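Local coordinates for protein pectinesterase A (Erwinia chrysanthemi, PDB 2NTP) that hydrolyses the methyl esters of pectin's galacturonosyl chain, probably as the first step in the maceration and soft-rotting of plant tissue, at residues Phe294-Ser306 with Lys315-Glu327. Sequence-based numbering, arbitrary orientation.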
ATOM      1  N   PHE A 294      -7.451   9.324 -18.204  1.00  9.90           N
ATOM      2  CA  PHE A 294      -8.531   8.616 -17.540  1.00  9.99           C
ATOM      3  C   PHE A 294      -9.087   9.502 -16.434  1.00 10.25           C
ATOM      4  O   PHE A 294      -8.341   9.982 -15.578  1.00 10.13           O
ATOM      5  CB  PHE A 294      -8.031   7.284 -16.995  1.00 10.05           C
ATOM      6  CG  PHE A 294      -7.417   6.407 -18.043  1.00  9.59           C
ATOM      7  CD1 PHE A 294      -8.221   5.696 -18.932  1.00 10.06           C
ATOM      8  CD2 PHE A 294      -6.033   6.301 -18.152  1.00  9.83           C
ATOM      9  CE1 PHE A 294      -7.648   4.875 -19.912  1.00  9.69           C
ATOM     10  CE2 PHE A 294      -5.451   5.489 -19.125  1.00  9.76           C
ATOM     11  CZ  PHE A 294      -6.265   4.776 -20.007  1.00  9.84           C
ATOM     12  N   ASN A 295     -10.397   9.728 -16.476  1.00 10.53           N
ATOM     13  CA  ASN A 295     -11.040  10.731 -15.630  1.00 11.06           C
ATOM     14  C   ASN A 295     -11.755  10.145 -14.416  1.00 11.02           C
ATOM     15  O   ASN A 295     -12.303   9.040 -14.491  1.00 10.37           O
ATOM     16  CB  ASN A 295     -12.009  11.570 -16.469  1.00 11.69           C
ATOM     17  CG  ASN A 295     -11.315  12.311 -17.601  1.00 13.03           C
ATOM     18  OD1 ASN A 295     -10.238  12.893 -17.426  1.00 15.80           O
ATOM     19  ND2 ASN A 295     -11.939  12.302 -18.772  1.00 16.73           N
ATOM     20  N   PRO A 296     -11.761  10.889 -13.291  1.00 11.24           N
ATOM     21  CA  PRO A 296     -12.381  10.376 -12.073  1.00 11.59           C
ATOM     22  C   PRO A 296     -13.886  10.122 -12.218  1.00 11.84           C
ATOM     23  O   PRO A 296     -14.413   9.194 -11.598  1.00 11.81           O
ATOM     24  CB  PRO A 296     -12.100  11.479 -11.042  1.00 11.42           C
ATOM     25  CG  PRO A 296     -11.870  12.716 -11.851  1.00 11.53           C
ATOM     26  CD  PRO A 296     -11.180  12.232 -13.087  1.00 11.30           C
ATOM     27  N   GLU A 297     -14.563  10.921 -13.043  1.00 12.43           N
ATOM     28  CA  GLU A 297     -16.008  10.769 -13.241  1.00 13.28           C
ATOM     29  C   GLU A 297     -16.362   9.462 -13.963  1.00 13.10           C
ATOM     30  O   GLU A 297     -17.495   8.977 -13.866  1.00 13.69           O
ATOM     31  CB  GLU A 297     -16.604  11.989 -13.964  1.00 13.70           C
ATOM     32  CG  GLU A 297     -16.074  12.227 -15.372  1.00 16.20           C
ATOM     33  CD  GLU A 297     -14.925  13.222 -15.432  1.00 18.89           C
ATOM     34  OE1 GLU A 297     -14.172  13.368 -14.441  1.00 17.95           O
ATOM     35  OE2 GLU A 297     -14.772  13.864 -16.499  1.00 21.46           O
ATOM     36  N   ASP A 298     -15.386   8.897 -14.671  1.00 12.73           N
ATOM     37  CA  ASP A 298     -15.556   7.617 -15.355  1.00 12.72           C
ATOM     38  C   ASP A 298     -15.089   6.437 -14.504  1.00 12.03           C
ATOM     39  O   ASP A 298     -15.154   5.282 -14.938  1.00 12.09           O
ATOM     40  CB  ASP A 298     -14.795   7.624 -16.683  1.00 12.94           C
ATOM     41  CG  ASP A 298     -15.287   8.701 -17.635  1.00 14.30           C
ATOM     42  OD1 ASP A 298     -16.510   8.944 -17.690  1.00 16.06           O
ATOM     43  OD2 ASP A 298     -14.443   9.299 -18.334  1.00 15.77           O
ATOM     44  N   SER A 299     -14.612   6.737 -13.298  1.00 11.26           N
ATOM     45  CA  SER A 299     -14.066   5.729 -12.395  1.00 10.58           C
ATOM     46  C   SER A 299     -15.001   5.513 -11.204  1.00 10.15           C
ATOM     47  O   SER A 299     -15.942   6.287 -11.005  1.00 10.50           O
ATOM     48  CB  SER A 299     -12.675   6.156 -11.920  1.00 10.37           C
ATOM     49  OG  SER A 299     -11.855   6.487 -13.031  1.00 10.09           O
ATOM     50  N   ARG A 300     -14.741   4.472 -10.416  1.00  9.52           N
ATOM     51  CA  ARG A 300     -15.628   4.101  -9.308  1.00  9.01           C
ATOM     52  C   ARG A 300     -15.149   4.740  -8.006  1.00  8.75           C
ATOM     53  O   ARG A 300     -14.654   4.065  -7.099  1.00  8.35           O
ATOM     54  CB  ARG A 300     -15.764   2.578  -9.193  1.00  8.99           C
ATOM     55  CG  ARG A 300     -16.441   1.931 -10.396  1.00  9.34           C
ATOM     56  CD  ARG A 300     -16.472   0.419 -10.281  1.00  9.39           C
ATOM     57  NE  ARG A 300     -15.180  -0.194 -10.585  1.00  9.06           N
ATOM     58  CZ  ARG A 300     -14.911  -1.490 -10.441  1.00  8.65           C
ATOM     59  NH1 ARG A 300     -15.840  -2.320  -9.978  1.00 10.64           N
ATOM     60  NH2 ARG A 300     -13.713  -1.957 -10.746  1.00  8.27           N
ATOM     61  N   PHE A 301     -15.301   6.062  -7.947  1.00  8.64           N
ATOM     62  CA  PHE A 301     -14.806   6.877  -6.843  1.00  8.43           C
ATOM     63  C   PHE A 301     -15.974   7.429  -6.029  1.00  8.55           C
ATOM     64  O   PHE A 301     -16.748   8.258  -6.530  1.00  8.82           O
ATOM     65  CB  PHE A 301     -13.987   8.052  -7.390  1.00  8.48           C
ATOM     66  CG  PHE A 301     -12.658   7.674  -8.014  1.00  7.85           C
ATOM     67  CD1 PHE A 301     -12.082   6.421  -7.821  1.00  8.86           C
ATOM     68  CD2 PHE A 301     -11.957   8.621  -8.763  1.00  8.12           C
ATOM     69  CE1 PHE A 301     -10.842   6.108  -8.394  1.00  8.72           C
ATOM     70  CE2 PHE A 301     -10.713   8.319  -9.333  1.00  8.67           C
ATOM     71  CZ  PHE A 301     -10.157   7.059  -9.147  1.00  8.93           C
ATOM     72  N   PHE A 302     -16.104   6.977  -4.780  1.00  8.64           N
ATOM     73  CA  PHE A 302     -17.251   7.361  -3.946  1.00  8.88           C
ATOM     74  C   PHE A 302     -16.888   7.632  -2.495  1.00  8.60           C
ATOM     75  O   PHE A 302     -15.890   7.122  -1.988  1.00  7.97           O
ATOM     76  CB  PHE A 302     -18.334   6.279  -3.977  1.00  9.67           C
ATOM     77  CG  PHE A 302     -18.837   5.953  -5.353  1.00 10.24           C
ATOM     78  CD1 PHE A 302     -19.800   6.755  -5.965  1.00 12.00           C
ATOM     79  CD2 PHE A 302     -18.359   4.838  -6.034  1.00 11.54           C
ATOM     80  CE1 PHE A 302     -20.270   6.451  -7.245  1.00 12.60           C
ATOM     81  CE2 PHE A 302     -18.822   4.530  -7.315  1.00 12.19           C
ATOM     82  CZ  PHE A 302     -19.779   5.340  -7.917  1.00 12.00           C
ATOM     83  N   GLU A 303     -17.730   8.425  -1.834  1.00  8.27           N
ATOM     84  CA  GLU A 303     -17.631   8.666  -0.402  1.00  8.21           C
ATOM     85  C   GLU A 303     -18.972   8.423   0.278  1.00  8.44           C
ATOM     86  O   GLU A 303     -20.029   8.488  -0.355  1.00  8.41           O
ATOM     87  CB  GLU A 303     -17.195  10.102  -0.119  1.00  8.28           C
ATOM     88  CG  GLU A 303     -15.748  10.399  -0.433  1.00  8.11           C
ATOM     89  CD  GLU A 303     -15.463  11.879  -0.369  1.00  8.94           C
ATOM     90  OE1 GLU A 303     -15.599  12.551  -1.409  1.00  8.82           O
ATOM     91  OE2 GLU A 303     -15.130  12.371   0.728  1.00  8.74           O
ATOM     92  N   TYR A 304     -18.913   8.156   1.576  1.00  8.59           N
ATOM     93  CA  TYR A 304     -20.103   8.055   2.395  1.00  9.02           C
ATOM     94  C   TYR A 304     -19.787   8.639   3.763  1.00  8.93           C
ATOM     95  O   TYR A 304     -18.923   8.137   4.473  1.00  8.72           O
ATOM     96  CB  TYR A 304     -20.560   6.600   2.517  1.00  9.51           C
ATOM     97  CG  TYR A 304     -21.800   6.419   3.372  1.00 10.27           C
ATOM     98  CD1 TYR A 304     -23.064   6.764   2.890  1.00 10.84           C
ATOM     99  CD2 TYR A 304     -21.707   5.898   4.662  1.00 11.02           C
ATOM    100  CE1 TYR A 304     -24.203   6.594   3.674  1.00 11.41           C
ATOM    101  CE2 TYR A 304     -22.841   5.720   5.456  1.00 11.76           C
ATOM    102  CZ  TYR A 304     -24.083   6.071   4.955  1.00 11.50           C
ATOM    103  OH  TYR A 304     -25.204   5.898   5.741  1.00 12.78           O
ATOM    104  N   LYS A 305     -20.475   9.725   4.094  1.00  8.93           N
ATOM    105  CA  LYS A 305     -20.369  10.379   5.401  1.00  9.01           C
ATOM    106  C   LYS A 305     -18.929  10.698   5.825  1.00  8.65           C
ATOM    107  O   LYS A 305     -18.533  10.460   6.969  1.00  8.47           O
ATOM    108  CB  LYS A 305     -21.132   9.577   6.469  1.00  9.52           C
ATOM    109  CG  LYS A 305     -22.616   9.459   6.140  1.00 11.47           C
ATOM    110  CD  LYS A 305     -23.429   8.870   7.274  1.00 15.51           C
ATOM    111  CE  LYS A 305     -24.916   9.034   6.982  1.00 17.76           C
ATOM    112  NZ  LYS A 305     -25.786   8.537   8.088  1.00 20.06           N
ATOM    113  N   SER A 306     -18.151  11.244   4.890  1.00  8.26           N
ATOM    114  CA  SER A 306     -16.855  11.800   5.241  1.00  8.26           C
ATOM    115  C   SER A 306     -17.074  12.972   6.198  1.00  8.58           C
ATOM    116  O   SER A 306     -18.131  13.605   6.191  1.00  8.57           O
ATOM    117  CB  SER A 306     -16.092  12.258   3.999  1.00  8.32           C
ATOM    118  OG  SER A 306     -15.842  11.179   3.119  1.00  7.44           O
ATOM    119  N   LYS A 315     -20.849  17.936  -6.832  1.00 21.87           N
ATOM    120  CA  LYS A 315     -21.052  17.068  -7.995  1.00 22.10           C
ATOM    121  C   LYS A 315     -19.779  16.330  -8.426  1.00 21.41           C
ATOM    122  O   LYS A 315     -19.856  15.285  -9.066  1.00 21.66           O
ATOM    123  CB  LYS A 315     -21.664  17.845  -9.170  1.00 22.14           C
ATOM    124  CG  LYS A 315     -20.929  19.119  -9.571  1.00 22.97           C
ATOM    125  CD  LYS A 315     -21.804  20.017 -10.455  1.00 23.62           C
ATOM    126  CE  LYS A 315     -22.921  20.693  -9.656  1.00 25.91           C
ATOM    127  NZ  LYS A 315     -23.818  21.524 -10.516  1.00 27.47           N
ATOM    128  N   ASP A 316     -18.619  16.874  -8.056  1.00 20.72           N
ATOM    129  CA  ASP A 316     -17.325  16.261  -8.366  1.00 19.93           C
ATOM    130  C   ASP A 316     -16.930  15.191  -7.342  1.00 18.70           C
ATOM    131  O   ASP A 316     -15.923  14.495  -7.510  1.00 18.28           O
ATOM    132  CB  ASP A 316     -16.231  17.334  -8.438  1.00 20.65           C
ATOM    133  CG  ASP A 316     -16.646  18.544  -9.260  1.00 22.62           C
ATOM    134  OD1 ASP A 316     -16.114  18.717 -10.377  1.00 25.13           O
ATOM    135  OD2 ASP A 316     -17.507  19.323  -8.788  1.00 25.46           O
ATOM    136  N   ARG A 317     -17.722  15.070  -6.281  1.00 17.07           N
ATOM    137  CA  ARG A 317     -17.477  14.075  -5.241  1.00 15.83           C
ATOM    138  C   ARG A 317     -18.750  13.294  -4.943  1.00 15.27           C
ATOM    139  O   ARG A 317     -19.534  13.660  -4.065  1.00 14.92           O
ATOM    140  CB  ARG A 317     -16.889  14.730  -3.988  1.00 15.74           C
ATOM    141  CG  ARG A 317     -15.425  15.122  -4.168  1.00 15.13           C
ATOM    142  CD  ARG A 317     -14.901  15.968  -3.028  1.00 13.80           C
ATOM    143  NE  ARG A 317     -14.620  15.182  -1.826  1.00 11.57           N
ATOM    144  CZ  ARG A 317     -13.891  15.620  -0.803  1.00 10.68           C
ATOM    145  NH1 ARG A 317     -13.345  16.830  -0.844  1.00 10.85           N
ATOM    146  NH2 ARG A 317     -13.690  14.842   0.258  1.00  9.19           N
ATOM    147  N   ARG A 318     -18.944  12.220  -5.705  1.00 14.58           N
ATOM    148  CA  ARG A 318     -20.158  11.418  -5.619  1.00 14.54           C
ATOM    149  C   ARG A 318     -20.310  10.739  -4.267  1.00 14.16           C
ATOM    150  O   ARG A 318     -19.328  10.296  -3.660  1.00 13.43           O
ATOM    151  CB  ARG A 318     -20.222  10.383  -6.746  1.00 14.80           C
ATOM    152  CG  ARG A 318     -20.290  10.989  -8.145  1.00 16.44           C
ATOM    153  CD  ARG A 318     -19.065  10.623  -8.972  1.00 20.21           C
ATOM    154  NE  ARG A 318     -19.221   9.311  -9.580  1.00 21.46           N
ATOM    155  CZ  ARG A 318     -18.243   8.571 -10.095  1.00 21.33           C
ATOM    156  NH1 ARG A 318     -16.980   8.987 -10.084  1.00 20.78           N
ATOM    157  NH2 ARG A 318     -18.539   7.392 -10.619  1.00 22.19           N
ATOM    158  N   GLN A 319     -21.556  10.665  -3.813  1.00 13.80           N
ATOM    159  CA  GLN A 319     -21.883  10.138  -2.502  1.00 13.76           C
ATOM    160  C   GLN A 319     -22.738   8.889  -2.623  1.00 13.95           C
ATOM    161  O   GLN A 319     -23.621   8.808  -3.481  1.00 14.00           O
ATOM    162  CB  GLN A 319     -22.631  11.191  -1.680  1.00 13.76           C
ATOM    163  CG  GLN A 319     -21.913  12.535  -1.563  1.00 13.64           C
ATOM    164  CD  GLN A 319     -20.652  12.469  -0.717  1.00 13.72           C
ATOM    165  OE1 GLN A 319     -20.643  11.872   0.361  1.00 13.63           O
ATOM    166  NE2 GLN A 319     -19.579  13.086  -1.205  1.00 13.00           N
ATOM    167  N   LEU A 320     -22.472   7.918  -1.758  1.00 13.91           N
ATOM    168  CA  LEU A 320     -23.307   6.727  -1.671  1.00 14.11           C
ATOM    169  C   LEU A 320     -24.580   7.027  -0.894  1.00 14.60           C
ATOM    170  O   LEU A 320     -24.574   7.839   0.035  1.00 14.38           O
ATOM    171  CB  LEU A 320     -22.556   5.586  -0.973  1.00 13.81           C
ATOM    172  CG  LEU A 320     -21.257   5.037  -1.568  1.00 13.28           C
ATOM    173  CD1 LEU A 320     -20.739   3.913  -0.685  1.00 12.38           C
ATOM    174  CD2 LEU A 320     -21.449   4.549  -3.002  1.00 13.03           C
ATOM    175  N   THR A 321     -25.668   6.364  -1.279  1.00 15.54           N
ATOM    176  CA  THR A 321     -26.882   6.342  -0.467  1.00 16.13           C
ATOM    177  C   THR A 321     -26.661   5.393   0.718  1.00 16.46           C
ATOM    178  O   THR A 321     -25.702   4.613   0.721  1.00 16.12           O
ATOM    179  CB  THR A 321     -28.102   5.852  -1.277  1.00 16.23           C
ATOM    180  OG1 THR A 321     -27.884   4.498  -1.691  1.00 16.93           O
ATOM    181  CG2 THR A 321     -28.336   6.729  -2.511  1.00 16.66           C
ATOM    182  N   ASP A 322     -27.548   5.449   1.711  1.00 16.81           N
ATOM    183  CA  ASP A 322     -27.505   4.512   2.839  1.00 17.26           C
ATOM    184  C   ASP A 322     -27.535   3.055   2.361  1.00 17.14           C
ATOM    185  O   ASP A 322     -26.753   2.223   2.827  1.00 17.15           O
ATOM    186  CB  ASP A 322     -28.673   4.760   3.802  1.00 17.63           C
ATOM    187  CG  ASP A 322     -28.580   6.102   4.517  1.00 18.80           C
ATOM    188  OD1 ASP A 322     -27.462   6.656   4.654  1.00 19.11           O
ATOM    189  OD2 ASP A 322     -29.640   6.605   4.952  1.00 20.43           O
ATOM    190  N   ALA A 323     -28.436   2.762   1.425  1.00 17.12           N
ATOM    191  CA  ALA A 323     -28.559   1.427   0.836  1.00 16.84           C
ATOM    192  C   ALA A 323     -27.271   0.976   0.149  1.00 16.69           C
ATOM    193  O   ALA A 323     -26.854  -0.176   0.300  1.00 16.58           O
ATOM    194  CB  ALA A 323     -29.732   1.381  -0.140  1.00 17.25           C
ATOM    195  N   GLN A 324     -26.644   1.886  -0.598  1.00 16.14           N
ATOM    196  CA  GLN A 324     -25.387   1.594  -1.288  1.00 15.95           C
ATOM    197  C   GLN A 324     -24.240   1.373  -0.303  1.00 15.28           C
ATOM    198  O   GLN A 324     -23.396   0.502  -0.517  1.00 15.01           O
ATOM    199  CB  GLN A 324     -25.029   2.711  -2.266  1.00 15.78           C
ATOM    200  CG  GLN A 324     -25.835   2.698  -3.561  1.00 16.77           C
ATOM    201  CD  GLN A 324     -25.592   3.931  -4.414  1.00 17.27           C
ATOM    202  OE1 GLN A 324     -25.299   5.014  -3.901  1.00 17.62           O
ATOM    203  NE2 GLN A 324     -25.718   3.773  -5.730  1.00 19.79           N
ATOM    204  N   ALA A 325     -24.227   2.158   0.776  1.00 14.73           N
ATOM    205  CA  ALA A 325     -23.217   2.031   1.834  1.00 14.58           C
ATOM    206  C   ALA A 325     -23.240   0.661   2.515  1.00 14.56           C
ATOM    207  O   ALA A 325     -22.200   0.161   2.940  1.00 14.51           O
ATOM    208  CB  ALA A 325     -23.380   3.133   2.861  1.00 14.56           C
ATOM    209  N   ALA A 326     -24.429   0.062   2.610  1.00 14.45           N
ATOM    210  CA  ALA A 326     -24.602  -1.257   3.221  1.00 14.59           C
ATOM    211  C   ALA A 326     -23.927  -2.377   2.427  1.00 14.67           C
ATOM    212  O   ALA A 326     -23.774  -3.492   2.928  1.00 14.80           O
ATOM    213  CB  ALA A 326     -26.090  -1.562   3.409  1.00 14.63           C
ATOM    214  N   GLU A 327     -23.526  -2.072   1.194  1.00 14.60           N
ATOM    215  CA  GLU A 327     -22.837  -3.042   0.341  1.00 14.95           C
ATOM    216  C   GLU A 327     -21.338  -3.108   0.632  1.00 14.43           C
ATOM    217  O   GLU A 327     -20.631  -3.946   0.066  1.00 14.39           O
ATOM    218  CB  GLU A 327     -23.064  -2.729  -1.140  1.00 15.26           C
ATOM    219  CG  GLU A 327     -24.529  -2.722  -1.582  1.00 17.59           C
ATOM    220  CD  GLU A 327     -25.225  -4.065  -1.409  1.00 20.68           C
ATOM    221  OE1 GLU A 327     -24.572  -5.119  -1.558  1.00 22.57           O
ATOM    222  OE2 GLU A 327     -26.443  -4.063  -1.131  1.00 23.31           O
TER
HETATM  223  O   HOH W   1     -16.629  11.267  -3.601  1.00  8.92           O
HETATM  224  O   HOH W   2     -17.220  14.200   0.854  1.00 16.26           O
HETATM  225  O   HOH W   3     -22.301  10.871   2.230  1.00 13.14           O
HETATM  226  O   HOH W   4     -28.293   9.229   6.529  1.00 79.71           O
HETATM  227  O   HOH W   5     -19.052  12.581   2.494  1.00  9.74           O
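Glu303 and Arg317 meet side-on, their planes 19° apart: Arg317 NE lies 2.8 Å from Glu303 OE1, on its syn lone pair, while NH2 bonds to OE2. Ser306 OG donates to that same OE2 from the anti side, so the carboxylate is held at both oxygens. Arg318, bent at chi2 and chi3, clasps a single oxygen, Ser299 O, with NH1 at 3.0 Å and NH2 at 2.8 Å. The Arg318 guanidinium also crosses the Phe302 ring at a slant, Arg318 NH2 being 3.6 Å from Phe302 CZ. Ala325 CB sits squarely over the Tyr304 ring, 3.4 Å from its centroid, and Lys305 CG covers the opposite face. With CG anti to the backbone N (chi1 180°), Tyr304 OH donates to Asp322 OD1 at 2.6 Å, coming from above the carboxylate plane. Between these groups the backbones run parallel through one bridge: Glu303 N bonds to Arg318 O, and Leu320 N to Glu303 O. A capping box of Thr321 and Gln324 starts helix 322-325, which brings Ala325 to the tyrosine. Strand 300-304 ends the long parallel sheet of the beta-helix; 315-327 runs along its edge opposite strand 264-268, while Leu320 reaches back to Val266 and Ala325 to Leu268.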